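PDB 4BLO: packaging enzyme P4 from Pseudomonas phage phi6, which hydrolyses nucleoside triphosphates as a hexameric RecA-like ATPase, probably to drive viral RNA into the procapsid. Local coordinates for residues 10-13 against 14-17; 42-45 against 46-50. All coordinates share one frame; numbering follows the deposited sequence.

Contact 1 (10-13 against 14-17); sequences IDRV and GIAA
One turn of the N-terminal helix 7-22 brings Arg12 against Ile15, three residues on, at the surface of the chain. The methyl CG2 of Ile15 sits over the centre of one face of the guanidinium, with CZ of Arg12 3.8 Å from CG2 of Ile15; the two side chains cross at a slant. With CG1 of Ile15 turned beside the backbone N (chi1 -72°), the methyl CG2 takes the position anti to that N, while the Arg12 chain reaches it by bending at both chi2 and chi3. The flat group is also held by polar partners: NH2 of Arg12 forms a salt bridge with Asp224 and a hydrogen bond with the carbonyl of Ala179, tying this helix to the end of helix 167-179 and to the loop after helix 208-222. Beneath the side chains runs the i to i+4 ladder of an alpha-helix, in which Ala16 N donates to Arg12 O at 2.8 Å and Ala17 N to Val13 O at 3.1 Å. Ala16 is the buried residue of this turn, whereas Gly14 and Ile15 are exposed. Val13 and Ala17 face helix 38-54.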
loop_
_atom_site.group_PDB
_atom_site.type_symbol
_atom_site.label_atom_id
_atom_site.label_comp_id
_atom_site.label_asym_id
_atom_site.label_seq_id
_atom_site.Cartn_x
_atom_site.Cartn_y
_atom_site.Cartn_z
ATOM N N ILE L 10 13.306 45.129 19.241
ATOM C CA ILE L 10 12.180 45.832 19.876
ATOM C C ILE L 10 11.401 46.663 18.830
ATOM O O ILE L 10 10.169 46.646 18.846
ATOM C CB ILE L 10 12.640 46.708 21.078
ATOM C CG1 ILE L 10 13.559 45.910 22.046
ATOM C CG2 ILE L 10 11.429 47.306 21.822
ATOM C CD1 ILE L 10 14.475 46.736 22.912
ATOM N N ASP L 11 12.121 47.338 17.908
ATOM C CA ASP L 11 11.546 48.165 16.844
ATOM C C ASP L 11 10.802 47.339 15.774
ATOM O O ASP L 11 9.944 47.885 15.076
ATOM C CB ASP L 11 12.647 49.007 16.179
ATOM C CG ASP L 11 13.282 50.051 17.085
ATOM O OD1 ASP L 11 12.567 50.596 17.959
ATOM O OD2 ASP L 11 14.487 50.335 16.910
ATOM N N ARG L 12 11.116 46.035 15.670
ATOM C CA ARG L 12 10.521 45.108 14.699
ATOM C C ARG L 12 9.196 44.497 15.172
ATOM O O ARG L 12 8.470 43.946 14.344
ATOM C CB ARG L 12 11.505 43.958 14.384
ATOM C CG ARG L 12 12.693 44.336 13.501
ATOM C CD ARG L 12 12.357 44.470 12.023
ATOM N NE ARG L 12 11.765 43.252 11.484
ATOM C CZ ARG L 12 11.540 43.044 10.201
ATOM N NH1 ARG L 12 11.894 43.953 9.303
ATOM N NH2 ARG L 12 10.984 41.915 9.798
ATOM N N VAL L 13 8.906 44.556 16.495
ATOM C CA VAL L 13 7.724 43.950 17.136
ATOM C C VAL L 13 6.404 44.352 16.403
ATOM O O VAL L 13 5.630 43.460 16.039
ATOM C CB VAL L 13 7.674 44.232 18.672
ATOM C CG1 VAL L 13 6.406 43.675 19.315
ATOM C CG2 VAL L 13 8.894 43.650 19.369
ATOM N N GLY L 14 6.191 45.648 16.164
ATOM C CA GLY L 14 5.006 46.156 15.477
ATOM C C GLY L 14 4.920 45.640 14.056
ATOM O O GLY L 14 3.907 45.042 13.666
ATOM N N ILE L 15 6.031 45.811 13.294
ATOM C CA ILE L 15 6.228 45.343 11.907
ATOM C C ILE L 15 5.854 43.852 11.788
ATOM O O ILE L 15 5.140 43.468 10.863
ATOM C CB ILE L 15 7.697 45.615 11.461
ATOM C CG1 ILE L 15 7.907 47.127 11.245
ATOM C CG2 ILE L 15 8.118 44.760 10.246
ATOM C CD1 ILE L 15 9.283 47.562 10.847
ATOM N N ALA L 16 6.330 43.036 12.739
ATOM C CA ALA L 16 6.086 41.602 12.799
ATOM C C ALA L 16 4.592 41.313 12.963
ATOM O O ALA L 16 4.057 40.472 12.234
ATOM C CB ALA L 16 6.882 40.986 13.943
ATOM N N ALA L 17 3.914 42.062 13.876
ATOM C CA ALA L 17 2.481 41.910 14.151
ATOM C C ALA L 17 1.663 42.229 12.925
ATOM O O ALA L 17 0.685 41.539 12.650
ATOM C CB ALA L 17 2.058 42.798 15.305
#

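Contact 2 (42-45 against 46-50); sequences KTYI and AAVME
Tyr44 and Val48, one turn apart on helix 38-54, meet through a CH-pi contact. From CB the tyrosine side chain leaves with CG anti to the backbone N (chi1 178°), which lays the ring alongside the next turn. On the far part of the ring CE2 and CZ come nearest to the valine, with CZ of Tyr44 3.7 Å from CG2 of Val48, and CD2, CE1 and OH lie only slightly farther from the same methyl. CG2 of Val48 stands over one face, 3.8 Å from the centroid of the Tyr44 ring and 17° off its normal, displaced toward the rim. At the tip, OH of Tyr44 is hydrogen-bonded to the carbonyl of Ile64, which would restrain the ring's position. Leu69 touches both side chains, as does Leu177 of helix 167-179. A second pair, Ile45 and Met49, touches more loosely, CG2 of Ile45 lying 4.2 Å from CG of Met49. Lys42 carries its NZ to a salt bridge with Asp21 of helix 7-22. Backbone bonds from Ala46 N to Lys42 O (3.0 Å), Val48 N to Tyr44 O (3.0 Å) and Met49 N to Ile45 O (2.9 Å) keep the i to i+4 spacing. Tyr44, Ile45 and Val48 are buried while Thr43, Ala46 and Glu50 are exposed, the pattern of an amphipathic alpha-helix packed between helix 7-22 and helices 66-69 and 167-179.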
loop_
_atom_site.group_PDB
_atom_site.type_symbol
_atom_site.label_atom_id
_atom_site.label_comp_id
_atom_site.label_asym_id
_atom_site.label_seq_id
_atom_site.Cartn_x
_atom_site.Cartn_y
_atom_site.Cartn_z
ATOM N N LYS L 42 2.123 36.022 17.742
ATOM C CA LYS L 42 2.115 37.374 18.322
ATOM C C LYS L 42 2.243 37.305 19.853
ATOM O O LYS L 42 3.059 38.020 20.435
ATOM C CB LYS L 42 0.840 38.145 17.935
ATOM C CG LYS L 42 0.714 38.503 16.456
ATOM C CD LYS L 42 -0.335 39.595 16.195
ATOM C CE LYS L 42 -1.765 39.133 16.378
ATOM N NZ LYS L 42 -2.730 40.228 16.108
ATOM N N THR L 43 1.461 36.402 20.480
ATOM C CA THR L 43 1.435 36.159 21.924
ATOM C C THR L 43 2.821 35.712 22.403
ATOM O O THR L 43 3.277 36.167 23.456
ATOM C CB THR L 43 0.340 35.131 22.272
ATOM O OG1 THR L 43 -0.880 35.494 21.611
ATOM C CG2 THR L 43 0.094 35.031 23.771
ATOM N N TYR L 44 3.495 34.850 21.609
ATOM C CA TYR L 44 4.845 34.361 21.898
ATOM C C TYR L 44 5.839 35.525 21.884
ATOM O O TYR L 44 6.608 35.647 22.832
ATOM C CB TYR L 44 5.264 33.270 20.898
ATOM C CG TYR L 44 6.674 32.753 21.099
ATOM C CD1 TYR L 44 6.971 31.861 22.127
ATOM C CD2 TYR L 44 7.699 33.109 20.226
ATOM C CE1 TYR L 44 8.268 31.382 22.317
ATOM C CE2 TYR L 44 9.000 32.629 20.400
ATOM C CZ TYR L 44 9.281 31.767 21.450
ATOM O OH TYR L 44 10.558 31.281 21.625
ATOM N N ILE L 45 5.794 36.394 20.839
ATOM C CA ILE L 45 6.677 37.563 20.696
ATOM C C ILE L 45 6.547 38.461 21.945
ATOM O O ILE L 45 7.569 38.791 22.556
ATOM C CB ILE L 45 6.411 38.344 19.371
ATOM C CG1 ILE L 45 6.820 37.500 18.142
ATOM C CG2 ILE L 45 7.134 39.708 19.362
ATOM C CD1 ILE L 45 6.160 37.897 16.825
ATOM N N ALA L 46 5.296 38.786 22.351
ATOM C CA ALA L 46 4.978 39.599 23.534
ATOM C C ALA L 46 5.570 38.998 24.828
ATOM O O ALA L 46 6.126 39.732 25.643
ATOM C CB ALA L 46 3.473 39.746 23.667
ATOM N N ALA L 47 5.480 37.666 24.986
ATOM C CA ALA L 47 5.999 36.932 26.138
ATOM C C ALA L 47 7.535 36.977 26.191
ATOM O O ALA L 47 8.096 37.132 27.286
ATOM C CB ALA L 47 5.517 35.489 26.103
ATOM N N VAL L 48 8.203 36.860 25.014
ATOM C CA VAL L 48 9.665 36.885 24.863
ATOM C C VAL L 48 10.184 38.283 25.227
ATOM O O VAL L 48 11.123 38.390 26.027
ATOM C CB VAL L 48 10.109 36.444 23.439
ATOM C CG1 VAL L 48 11.574 36.778 23.166
ATOM C CG2 VAL L 48 9.863 34.958 23.234
ATOM N N MET L 49 9.545 39.337 24.673
ATOM C CA MET L 49 9.916 40.731 24.925
ATOM C C MET L 49 9.745 41.102 26.400
ATOM O O MET L 49 10.601 41.806 26.946
ATOM C CB MET L 49 9.102 41.697 24.040
ATOM C CG MET L 49 9.293 41.500 22.526
ATOM S SD MET L 49 11.000 41.334 21.957
ATOM C CE MET L 49 11.487 42.982 21.991
ATOM N N GLU L 50 8.649 40.626 27.037
ATOM C CA GLU L 50 8.351 40.902 28.439
ATOM C C GLU L 50 9.421 40.283 29.346
ATOM O O GLU L 50 9.856 40.932 30.309
ATOM C CB GLU L 50 6.955 40.389 28.816
ATOM C CG GLU L 50 6.371 41.129 30.008
ATOM C CD GLU L 50 5.180 40.466 30.667
ATOM O OE1 GLU L 50 4.160 40.246 29.973
ATOM O OE2 GLU L 50 5.266 40.164 31.878
#

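Contact 1 comes first along the chain, on helix 7-22, and contact 2 follows on helix 38-54; the short strands 26-27 and 34-35 lie between. Their centres are about 11 Å apart, and the two helices pack directly: CE of Met49 lies 3.6 Å from CG1 of Ile10, and CG1 of Val13 is 4.0 Å from CG2 of Ile45. Both contacts sit on the same side of the chain's centre, about 20 Å and 19 Å from it, and neither includes a residue of the ADP pockets. The two helices pack as a pair against the P-loop ATPase fold, partly through helix 167-179.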